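Local coordinates for protein putative dehydrogenase (Pseudomonas fluorescens, PDB 6UUG) that catalyses the flavin-dependent oxidation of methanesulfinate as the monooxygenase of a two-component system in bacterial sulfur assimilation, at residues F108-F119 and L247-F256; T341-R352 and D390-L399. One frame throughout, in Å; residues are numbered along the deposited sequence.

How the contacts relate
From the N terminus the chain first builds helices, among them helix 100-119, and then runs through all the β-strands of the subunit before it returns to helix as 247-277. Contact 1 closes this loop of 127 residues, tying the N-terminal helical region to the start of the C-terminal helices. Contact 2 follows in series: 37 residues, more than half of them helical and starting with the last turns of helix 333-360, lead from segment 341-352 back to 390-399, which lies against it. The two loops neither nest nor cross, and the centres of the contacts lie about 18 Å apart. They nevertheless touch, because Q253 of helix 247-277 probably accepts a hydrogen bond from K347, and L250 packs on I343.

Contact 1: F108-F119 and L247-F256; sequences FHHLMLATVRLF and LRPLIAQLTF
R248 is a buried knob in a hole formed by L111, M112, T115 and F119, in a nearly antiparallel helix-helix packing. The axes run 171° apart and approach to 9.9 Å, joining helix 100-119 of the N-terminal helical region to the opening turns of helix 247-277, as in the acyl-CoA dehydrogenase fold. With CG anti to the backbone N (chi1 -164°) and a bend at chi2, the arginine crosses F119 at about a right angle, its CB 3.7 Å from F119 CZ, and presents the NE side of its guanidinium to the T115 hydroxyl. R248 NE donates to T115 OG1 over 2.9 Å in a fairly straight bond (162°), and R248 NH2 reaches the same oxygen at 3.2 Å along a more bent path. The oxygen lies in the guanidinium plane, while L111 CD2 rests over one face, offset toward the rim, and M112 CE approaches NH2. L111 also meets the neighbouring turn, CD2 lying 3.7 Å from A252 CB and CD1 against I251 CG2. L118 CD1 packs over the backbone of R248. Farther along, the edge of the F108 ring is directed at the face of F256 in an offset edge-to-face pair, centroids 5.6 Å apart. Shortening R248 to an alanine would probably open a gap beside L111 and M112 and leave the T115 oxygen without its two N-H donors. As T115 OG1 gives its own proton to L111 O (2.8 Å), one hydroxyl takes part in three hydrogen bonds, which fix both its rotation and the direction of the guanidinium within a largely apolar interface.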
loop_
_atom_site.group_PDB
_atom_site.type_symbol
_atom_site.label_atom_id
_atom_site.label_comp_id
_atom_site.label_asym_id
_atom_site.label_seq_id
_atom_site.Cartn_x
_atom_site.Cartn_y
_atom_site.Cartn_z
ATOM N N PHE A 108 -1.113 8.507 -31.527
ATOM C CA PHE A 108 -2.264 9.326 -31.892
ATOM C C PHE A 108 -2.413 9.454 -33.405
ATOM O O PHE A 108 -3.535 9.523 -33.903
ATOM C CB PHE A 108 -2.165 10.699 -31.231
ATOM C CG PHE A 108 -3.019 10.829 -30.008
ATOM C CD1 PHE A 108 -3.123 9.783 -29.113
ATOM C CD2 PHE A 108 -3.722 11.997 -29.754
ATOM C CE1 PHE A 108 -3.921 9.893 -27.978
ATOM C CE2 PHE A 108 -4.516 12.115 -28.623
ATOM C CZ PHE A 108 -4.611 11.061 -27.735
ATOM N N HIS A 109 -1.301 9.476 -34.148
ATOM C CA HIS A 109 -1.388 9.407 -35.605
ATOM C C HIS A 109 -2.223 8.200 -36.046
ATOM O O HIS A 109 -3.168 8.330 -36.833
ATOM C CB HIS A 109 0.031 9.372 -36.195
ATOM C CG HIS A 109 0.094 8.873 -37.601
ATOM N ND1 HIS A 109 -0.071 9.700 -38.691
ATOM C CD2 HIS A 109 0.290 7.627 -38.097
ATOM C CE1 HIS A 109 0.026 8.984 -39.800
ATOM N NE2 HIS A 109 0.238 7.723 -39.467
ATOM N N HIS A 110 -1.928 7.012 -35.509
ATOM C CA HIS A 110 -2.696 5.849 -35.958
ATOM C C HIS A 110 -4.123 5.873 -35.420
ATOM O O HIS A 110 -5.037 5.322 -36.052
ATOM C CB HIS A 110 -1.957 4.560 -35.582
ATOM C CG HIS A 110 -0.695 4.371 -36.369
ATOM N ND1 HIS A 110 -0.709 4.038 -37.705
ATOM C CD2 HIS A 110 0.607 4.542 -36.037
ATOM C CE1 HIS A 110 0.530 3.980 -38.157
ATOM N NE2 HIS A 110 1.349 4.289 -37.167
ATOM N N LEU A 111 -4.336 6.506 -34.262
ATOM C CA LEU A 111 -5.700 6.725 -33.781
ATOM C C LEU A 111 -6.489 7.635 -34.722
ATOM O O LEU A 111 -7.689 7.419 -34.936
ATOM C CB LEU A 111 -5.677 7.316 -32.365
ATOM C CG LEU A 111 -7.037 7.686 -31.767
ATOM C CD1 LEU A 111 -7.887 6.459 -31.522
ATOM C CD2 LEU A 111 -6.842 8.451 -30.446
ATOM N N MET A 112 -5.843 8.663 -35.285
ATOM C CA MET A 112 -6.546 9.527 -36.238
ATOM C C MET A 112 -6.949 8.750 -37.486
ATOM O O MET A 112 -8.062 8.918 -38.001
ATOM C CB MET A 112 -5.678 10.725 -36.630
ATOM C CG MET A 112 -5.270 11.646 -35.477
ATOM S SD MET A 112 -6.625 12.145 -34.393
ATOM C CE MET A 112 -6.140 11.375 -32.842
ATOM N N LEU A 113 -6.064 7.875 -37.975
ATOM C CA LEU A 113 -6.425 7.021 -39.102
ATOM C C LEU A 113 -7.578 6.091 -38.744
ATOM O O LEU A 113 -8.490 5.882 -39.550
ATOM C CB LEU A 113 -5.203 6.224 -39.556
ATOM C CG LEU A 113 -4.082 7.012 -40.226
ATOM C CD1 LEU A 113 -2.936 6.063 -40.543
ATOM C CD2 LEU A 113 -4.621 7.657 -41.516
ATOM N N ALA A 114 -7.567 5.537 -37.528
ATOM C CA ALA A 114 -8.682 4.705 -37.091
ATOM C C ALA A 114 -9.980 5.491 -37.054
ATOM O O ALA A 114 -11.053 4.935 -37.322
ATOM C CB ALA A 114 -8.402 4.115 -35.706
ATOM N N THR A 115 -9.893 6.779 -36.718
ATOM C CA THR A 115 -11.072 7.634 -36.621
ATOM C C THR A 115 -11.769 7.780 -37.974
ATOM O O THR A 115 -12.991 7.627 -38.068
ATOM C CB THR A 115 -10.670 9.006 -36.076
ATOM O OG1 THR A 115 -10.066 8.851 -34.783
ATOM C CG2 THR A 115 -11.890 9.894 -35.928
ATOM N N VAL A 116 -11.016 8.105 -39.032
ATOM C CA VAL A 116 -11.658 8.203 -40.343
ATOM C C VAL A 116 -12.136 6.827 -40.798
ATOM O O VAL A 116 -13.208 6.695 -41.408
ATOM C CB VAL A 116 -10.733 8.880 -41.385
ATOM C CG1 VAL A 116 -10.407 10.299 -40.980
ATOM C CG2 VAL A 116 -9.463 8.096 -41.639
ATOM N N ARG A 117 -11.382 5.774 -40.465
ATOM C CA ARG A 117 -11.770 4.428 -40.879
ATOM C C ARG A 117 -13.100 4.020 -40.259
ATOM O O ARG A 117 -13.946 3.416 -40.927
ATOM C CB ARG A 117 -10.677 3.427 -40.493
ATOM C CG ARG A 117 -11.083 1.946 -40.630
ATOM C CD ARG A 117 -11.275 1.569 -42.092
ATOM N NE ARG A 117 -11.746 0.192 -42.268
ATOM C CZ ARG A 117 -13.020 -0.196 -42.202
ATOM N NH1 ARG A 117 -13.992 0.673 -41.947
ATOM N NH2 ARG A 117 -13.329 -1.471 -42.392
ATOM N N LEU A 118 -13.308 4.355 -38.985
ATOM C CA LEU A 118 -14.493 3.903 -38.271
ATOM C C LEU A 118 -15.696 4.820 -38.432
ATOM O O LEU A 118 -16.839 4.345 -38.320
ATOM C CB LEU A 118 -14.167 3.752 -36.781
ATOM C CG LEU A 118 -13.201 2.629 -36.403
ATOM C CD1 LEU A 118 -12.810 2.749 -34.924
ATOM C CD2 LEU A 118 -13.825 1.270 -36.671
ATOM N N PHE A 119 -15.476 6.114 -38.693
ATOM C CA PHE A 119 -16.544 7.112 -38.645
ATOM C C PHE A 119 -17.041 7.569 -40.014
ATOM O O PHE A 119 -18.075 8.246 -40.073
ATOM C CB PHE A 119 -16.101 8.370 -37.877
ATOM C CG PHE A 119 -15.896 8.178 -36.398
ATOM C CD1 PHE A 119 -16.208 6.988 -35.762
ATOM C CD2 PHE A 119 -15.387 9.225 -35.639
ATOM C CE1 PHE A 119 -16.009 6.839 -34.388
ATOM C CE2 PHE A 119 -15.188 9.095 -34.268
ATOM C CZ PHE A 119 -15.502 7.897 -33.637
ATOM N N LEU A 247 -15.350 1.169 -31.172
ATOM C CA LEU A 247 -13.978 0.803 -30.839
ATOM C C LEU A 247 -13.051 2.006 -30.776
ATOM O O LEU A 247 -11.966 1.899 -30.198
ATOM C CB LEU A 247 -13.407 -0.192 -31.845
ATOM C CG LEU A 247 -13.952 -1.611 -31.870
ATOM C CD1 LEU A 247 -13.267 -2.362 -33.018
ATOM C CD2 LEU A 247 -13.801 -2.359 -30.553
ATOM N N ARG A 248 -13.441 3.147 -31.346
ATOM C CA ARG A 248 -12.522 4.284 -31.396
ATOM C C ARG A 248 -12.037 4.712 -30.015
ATOM O O ARG A 248 -10.816 4.854 -29.831
ATOM C CB ARG A 248 -13.185 5.452 -32.141
ATOM C CG ARG A 248 -12.209 6.541 -32.597
ATOM C CD ARG A 248 -11.979 7.622 -31.576
ATOM N NE ARG A 248 -11.051 8.605 -32.116
ATOM C CZ ARG A 248 -10.444 9.557 -31.415
ATOM N NH1 ARG A 248 -10.665 9.686 -30.112
ATOM N NH2 ARG A 248 -9.608 10.383 -32.029
ATOM N N PRO A 249 -12.895 4.941 -29.018
ATOM C CA PRO A 249 -12.353 5.318 -27.701
ATOM C C PRO A 249 -11.537 4.211 -27.056
ATOM O O PRO A 249 -10.621 4.507 -26.279
ATOM C CB PRO A 249 -13.612 5.650 -26.882
ATOM C CG PRO A 249 -14.717 4.889 -27.556
ATOM C CD PRO A 249 -14.371 4.927 -29.017
ATOM N N LEU A 250 -11.840 2.949 -27.362
ATOM C CA LEU A 250 -11.091 1.842 -26.782
ATOM C C LEU A 250 -9.683 1.769 -27.366
ATOM O O LEU A 250 -8.725 1.451 -26.649
ATOM C CB LEU A 250 -11.857 0.532 -26.987
ATOM C CG LEU A 250 -13.290 0.498 -26.440
ATOM C CD1 LEU A 250 -13.881 -0.900 -26.556
ATOM C CD2 LEU A 250 -13.287 0.948 -24.969
ATOM N N ILE A 251 -9.543 2.046 -28.667
ATOM C CA ILE A 251 -8.215 2.157 -29.263
ATOM C C ILE A 251 -7.428 3.283 -28.593
ATOM O O ILE A 251 -6.246 3.129 -28.273
ATOM C CB ILE A 251 -8.330 2.360 -30.785
ATOM C CG1 ILE A 251 -8.872 1.079 -31.434
ATOM C CG2 ILE A 251 -6.969 2.746 -31.391
ATOM C CD1 ILE A 251 -9.410 1.311 -32.858
ATOM N N ALA A 252 -8.072 4.426 -28.360
ATOM C CA ALA A 252 -7.398 5.519 -27.653
ATOM C C ALA A 252 -6.941 5.086 -26.260
ATOM O O ALA A 252 -5.784 5.306 -25.885
ATOM C CB ALA A 252 -8.321 6.738 -27.567
ATOM N N GLN A 253 -7.841 4.467 -25.484
ATOM C CA GLN A 253 -7.497 4.016 -24.135
ATOM C C GLN A 253 -6.368 2.995 -24.150
ATOM O O GLN A 253 -5.455 3.063 -23.320
ATOM C CB GLN A 253 -8.726 3.416 -23.455
ATOM C CG GLN A 253 -9.809 4.443 -23.151
ATOM C CD GLN A 253 -9.429 5.334 -21.980
ATOM O OE1 GLN A 253 -9.018 4.839 -20.930
ATOM N NE2 GLN A 253 -9.543 6.656 -22.162
ATOM N N LEU A 254 -6.416 2.030 -25.075
ATOM C CA LEU A 254 -5.356 1.028 -25.124
ATOM C C LEU A 254 -4.047 1.603 -25.670
ATOM O O LEU A 254 -2.971 1.085 -25.347
ATOM C CB LEU A 254 -5.832 -0.189 -25.949
ATOM C CG LEU A 254 -4.957 -1.447 -25.867
ATOM C CD1 LEU A 254 -4.723 -1.850 -24.430
ATOM C CD2 LEU A 254 -5.600 -2.614 -26.634
ATOM N N THR A 255 -4.107 2.678 -26.462
ATOM C CA THR A 255 -2.882 3.354 -26.894
ATOM C C THR A 255 -2.167 3.975 -25.700
ATOM O O THR A 255 -0.962 3.764 -25.510
ATOM C CB THR A 255 -3.212 4.414 -27.953
ATOM O OG1 THR A 255 -3.733 3.770 -29.129
ATOM C CG2 THR A 255 -1.970 5.224 -28.333
ATOM N N PHE A 256 -2.910 4.721 -24.869
ATOM C CA PHE A 256 -2.346 5.239 -23.622
ATOM C C PHE A 256 -1.798 4.113 -22.766
ATOM O O PHE A 256 -0.720 4.238 -22.182
ATOM C CB PHE A 256 -3.405 5.998 -22.815
ATOM C CG PHE A 256 -3.639 7.397 -23.287
ATOM C CD1 PHE A 256 -2.593 8.303 -23.332
ATOM C CD2 PHE A 256 -4.910 7.821 -23.625
ATOM C CE1 PHE A 256 -2.807 9.608 -23.754
ATOM C CE2 PHE A 256 -5.135 9.123 -24.046
ATOM C CZ PHE A 256 -4.076 10.016 -24.112
#

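Contact 2: T341-R352 and D390-L399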
loop_
_atom_site.group_PDB
_atom_site.type_symbol
_atom_site.label_atom_id
_atom_site.label_comp_id
_atom_site.label_asym_id
_atom_site.label_seq_id
_atom_site.Cartn_x
_atom_site.Cartn_y
_atom_site.Cartn_z
ATOM N N THR A 341 -13.883 -3.547 -20.747
ATOM C CA THR A 341 -13.516 -3.926 -19.383
ATOM C C THR A 341 -12.070 -4.408 -19.316
ATOM O O THR A 341 -11.326 -4.039 -18.398
ATOM C CB THR A 341 -14.469 -5.004 -18.871
ATOM O OG1 THR A 341 -15.797 -4.471 -18.832
ATOM C CG2 THR A 341 -14.078 -5.464 -17.469
ATOM N N ALA A 342 -11.648 -5.215 -20.292
ATOM C CA ALA A 342 -10.276 -5.719 -20.288
ATOM C C ALA A 342 -9.260 -4.591 -20.437
ATOM O O ALA A 342 -8.182 -4.630 -19.829
ATOM C CB ALA A 342 -10.089 -6.744 -21.415
ATOM N N ILE A 343 -9.563 -3.598 -21.278
ATOM C CA ILE A 343 -8.653 -2.465 -21.466
ATOM C C ILE A 343 -8.586 -1.623 -20.196
ATOM O O ILE A 343 -7.506 -1.191 -19.762
ATOM C CB ILE A 343 -9.096 -1.608 -22.668
ATOM C CG1 ILE A 343 -8.874 -2.361 -23.986
ATOM C CG2 ILE A 343 -8.327 -0.279 -22.675
ATOM C CD1 ILE A 343 -9.672 -1.744 -25.186
ATOM N N ALA A 344 -9.745 -1.335 -19.604
ATOM C CA ALA A 344 -9.740 -0.520 -18.387
ATOM C C ALA A 344 -8.996 -1.215 -17.266
ATOM O O ALA A 344 -8.290 -0.564 -16.489
ATOM C CB ALA A 344 -11.170 -0.202 -17.945
ATOM N N THR A 345 -9.126 -2.544 -17.179
ATOM C CA THR A 345 -8.397 -3.314 -16.174
ATOM C C THR A 345 -6.894 -3.168 -16.377
ATOM O O THR A 345 -6.143 -2.916 -15.424
ATOM C CB THR A 345 -8.817 -4.788 -16.270
ATOM O OG1 THR A 345 -10.211 -4.913 -15.948
ATOM C CG2 THR A 345 -8.016 -5.651 -15.322
ATOM N N ALA A 346 -6.440 -3.316 -17.627
ATOM C CA ALA A 346 -5.022 -3.139 -17.944
ATOM C C ALA A 346 -4.553 -1.714 -17.671
ATOM O O ALA A 346 -3.437 -1.504 -17.173
ATOM C CB ALA A 346 -4.758 -3.514 -19.409
ATOM N N LYS A 347 -5.385 -0.719 -17.999
ATOM C CA LYS A 347 -4.996 0.674 -17.802
ATOM C C LYS A 347 -4.832 1.005 -16.326
ATOM O O LYS A 347 -3.882 1.711 -15.949
ATOM C CB LYS A 347 -6.030 1.604 -18.451
ATOM C CG LYS A 347 -5.500 3.046 -18.577
ATOM C CD LYS A 347 -6.384 3.946 -19.431
ATOM C CE LYS A 347 -5.898 5.402 -19.351
ATOM N NZ LYS A 347 -7.004 6.323 -19.004
ATOM N N VAL A 348 -5.746 0.526 -15.466
ATOM C CA VAL A 348 -5.596 0.782 -14.032
ATOM C C VAL A 348 -4.285 0.188 -13.519
ATOM O O VAL A 348 -3.512 0.853 -12.815
ATOM C CB VAL A 348 -6.810 0.245 -13.256
ATOM C CG1 VAL A 348 -6.560 0.337 -11.750
ATOM C CG2 VAL A 348 -8.037 1.079 -13.618
ATOM N N ALA A 349 -3.991 -1.061 -13.899
ATOM C CA ALA A 349 -2.757 -1.692 -13.446
ATOM C C ALA A 349 -1.535 -0.960 -13.981
ATOM O O ALA A 349 -0.592 -0.673 -13.227
ATOM C CB ALA A 349 -2.714 -3.161 -13.869
ATOM N N ALA A 350 -1.532 -0.640 -15.276
ATOM C CA ALA A 350 -0.377 0.052 -15.848
ATOM C C ALA A 350 -0.182 1.412 -15.199
ATOM O O ALA A 350 0.951 1.830 -14.956
ATOM C CB ALA A 350 -0.528 0.218 -17.355
ATOM N N SER A 351 -1.280 2.113 -14.915
ATOM C CA SER A 351 -1.184 3.445 -14.321
ATOM C C SER A 351 -0.611 3.373 -12.920
ATOM O O SER A 351 0.358 4.075 -12.588
ATOM C CB SER A 351 -2.571 4.102 -14.284
ATOM O OG SER A 351 -3.033 4.391 -15.599
ATOM N N ARG A 352 -1.230 2.559 -12.066
ATOM C CA ARG A 352 -0.887 2.562 -10.646
ATOM C C ARG A 352 0.443 1.875 -10.398
ATOM O O ARG A 352 1.320 2.415 -9.705
ATOM C CB ARG A 352 -1.970 1.862 -9.843
ATOM C CG ARG A 352 -3.213 2.647 -9.754
ATOM C CD ARG A 352 -4.140 1.986 -8.787
ATOM N NE ARG A 352 -4.920 2.989 -8.086
ATOM C CZ ARG A 352 -5.871 2.685 -7.214
ATOM N NH1 ARG A 352 -6.125 1.408 -6.964
ATOM N NH2 ARG A 352 -6.557 3.648 -6.603
ATOM N N ASP A 390 -7.778 10.882 -17.496
ATOM C CA ASP A 390 -8.955 10.043 -17.297
ATOM C C ASP A 390 -8.846 9.549 -15.857
ATOM O O ASP A 390 -8.026 8.667 -15.561
ATOM C CB ASP A 390 -8.978 8.897 -18.316
ATOM C CG ASP A 390 -9.930 7.752 -17.954
ATOM O OD1 ASP A 390 -10.924 7.944 -17.214
ATOM O OD2 ASP A 390 -9.667 6.632 -18.444
ATOM N N PRO A 391 -9.618 10.120 -14.926
ATOM C CA PRO A 391 -9.341 9.893 -13.498
ATOM C C PRO A 391 -9.505 8.437 -13.070
ATOM O O PRO A 391 -10.545 7.811 -13.291
ATOM C CB PRO A 391 -10.344 10.815 -12.787
ATOM C CG PRO A 391 -11.309 11.268 -13.829
ATOM C CD PRO A 391 -10.612 11.182 -15.144
ATOM N N LEU A 392 -8.460 7.911 -12.420
ATOM C CA LEU A 392 -8.419 6.497 -12.046
ATOM C C LEU A 392 -9.582 6.097 -11.143
ATOM O O LEU A 392 -10.090 4.977 -11.243
ATOM C CB LEU A 392 -7.084 6.194 -11.356
ATOM C CG LEU A 392 -6.226 5.031 -11.849
ATOM C CD1 LEU A 392 -6.197 4.972 -13.356
ATOM C CD2 LEU A 392 -4.825 5.239 -11.323
ATOM N N ASP A 393 -10.020 6.987 -10.244
ATOM C CA ASP A 393 -11.081 6.595 -9.320
ATOM C C ASP A 393 -12.359 6.258 -10.070
ATOM O O ASP A 393 -13.108 5.369 -9.664
ATOM C CB ASP A 393 -11.350 7.702 -8.303
ATOM C CG ASP A 393 -10.248 7.829 -7.275
ATOM O OD1 ASP A 393 -9.772 6.785 -6.775
ATOM O OD2 ASP A 393 -9.860 8.976 -6.994
ATOM N N TYR A 394 -12.634 6.970 -11.158
ATOM C CA TYR A 394 -13.846 6.672 -11.906
ATOM C C TYR A 394 -13.673 5.470 -12.827
ATOM O O TYR A 394 -14.668 4.824 -13.170
ATOM C CB TYR A 394 -14.315 7.929 -12.654
ATOM C CG TYR A 394 -15.026 8.840 -11.673
ATOM C CD1 TYR A 394 -16.315 8.549 -11.246
ATOM C CD2 TYR A 394 -14.384 9.941 -11.111
ATOM C CE1 TYR A 394 -16.971 9.345 -10.315
ATOM C CE2 TYR A 394 -15.044 10.764 -10.169
ATOM C CZ TYR A 394 -16.332 10.446 -9.780
ATOM O OH TYR A 394 -16.998 11.221 -8.856
ATOM N N LYS A 395 -12.431 5.130 -13.205
ATOM C CA LYS A 395 -12.194 3.839 -13.848
ATOM C C LYS A 395 -12.496 2.689 -12.899
ATOM O O LYS A 395 -13.091 1.681 -13.302
ATOM C CB LYS A 395 -10.745 3.750 -14.353
ATOM C CG LYS A 395 -10.435 4.646 -15.580
ATOM C CD LYS A 395 -10.655 3.916 -16.935
ATOM C CE LYS A 395 -12.109 3.963 -17.400
ATOM N NZ LYS A 395 -12.256 3.852 -18.891
ATOM N N LEU A 396 -12.090 2.823 -11.628
ATOM C CA LEU A 396 -12.404 1.796 -10.642
ATOM C C LEU A 396 -13.908 1.696 -10.423
ATOM O O LEU A 396 -14.441 0.601 -10.212
ATOM C CB LEU A 396 -11.678 2.101 -9.321
ATOM C CG LEU A 396 -10.157 1.895 -9.386
ATOM C CD1 LEU A 396 -9.466 2.449 -8.138
ATOM C CD2 LEU A 396 -9.855 0.413 -9.553
ATOM N N HIS A 397 -14.599 2.839 -10.442
ATOM C CA HIS A 397 -16.054 2.843 -10.331
ATOM C C HIS A 397 -16.684 2.001 -11.446
ATOM O O HIS A 397 -17.522 1.127 -11.184
ATOM C CB HIS A 397 -16.539 4.299 -10.364
ATOM C CG HIS A 397 -18.006 4.471 -10.094
ATOM N ND1 HIS A 397 -18.974 4.149 -11.026
ATOM C CD2 HIS A 397 -18.667 4.992 -9.031
ATOM C CE1 HIS A 397 -20.169 4.433 -10.531
ATOM N NE2 HIS A 397 -20.012 4.946 -9.324
ATOM N N GLU A 398 -16.256 2.229 -12.692
ATOM C CA GLU A 398 -16.767 1.473 -13.842
ATOM C C GLU A 398 -16.471 -0.023 -13.710
ATOM O O GLU A 398 -17.340 -0.870 -13.951
ATOM C CB GLU A 398 -16.147 2.042 -15.128
ATOM C CG GLU A 398 -16.407 1.235 -16.393
ATOM C CD GLU A 398 -15.378 1.507 -17.496
ATOM O OE1 GLU A 398 -15.047 2.691 -17.726
ATOM O OE2 GLU A 398 -14.901 0.521 -18.122
ATOM N N LEU A 399 -15.234 -0.373 -13.337
ATOM C CA LEU A 399 -14.879 -1.777 -13.182
ATOM C C LEU A 399 -15.647 -2.437 -12.042
ATOM O O LEU A 399 -15.972 -3.627 -12.123
ATOM C CB LEU A 399 -13.365 -1.913 -12.962
ATOM C CG LEU A 399 -12.495 -1.658 -14.205
ATOM C CD1 LEU A 399 -10.992 -1.695 -13.871
ATOM C CD2 LEU A 399 -12.795 -2.684 -15.314
HETATM O O HOH W 1 -16.102 -2.312 -17.044
HETATM O O HOH W 2 -5.298 8.803 -18.124
HETATM O O HOH W 3 -6.909 6.567 -6.696
#
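R352 reaches across to L392 and L396 at one end of a buried antiparallel helix pair whose axes cross at -142°. From CB, which points toward helix 392-405, R352 CG lies tight against L392 CD2 at 3.4 Å. CD and, after a turn about the CG-CD bond (chi3 146°), NE continue past that same methyl; L396 CD1 then lies over one face of the guanidinium, 3.5 Å from R352 NH2. NH1 forms a salt bridge with E302 of the second subunit, whereas NH2 donates to a water in the guanidinium plane that in turn donates to D393 OD1; the other oxygen of D393 is bound by H299 of the third subunit. Farther along, V348 sits as a knob among L392, K395, L396 and L399, its CG1 4.0 Å from L396 CD2. L399 answers as a knob among T341, A344, T345 and V348. On the flank, K347 NZ bonds D390 OD2 at 2.7 Å on the anti side of the carboxylate and somewhat out of its plane, in a network continued by a long contact of D390 with K395 and a weak bond from K395 to E398. The pair is flanked by helix 247-277 beside K347 and S351, by helix 294-327 behind A342 and A349, and by two neighbouring subunits, which makes it part of the tetramer interface.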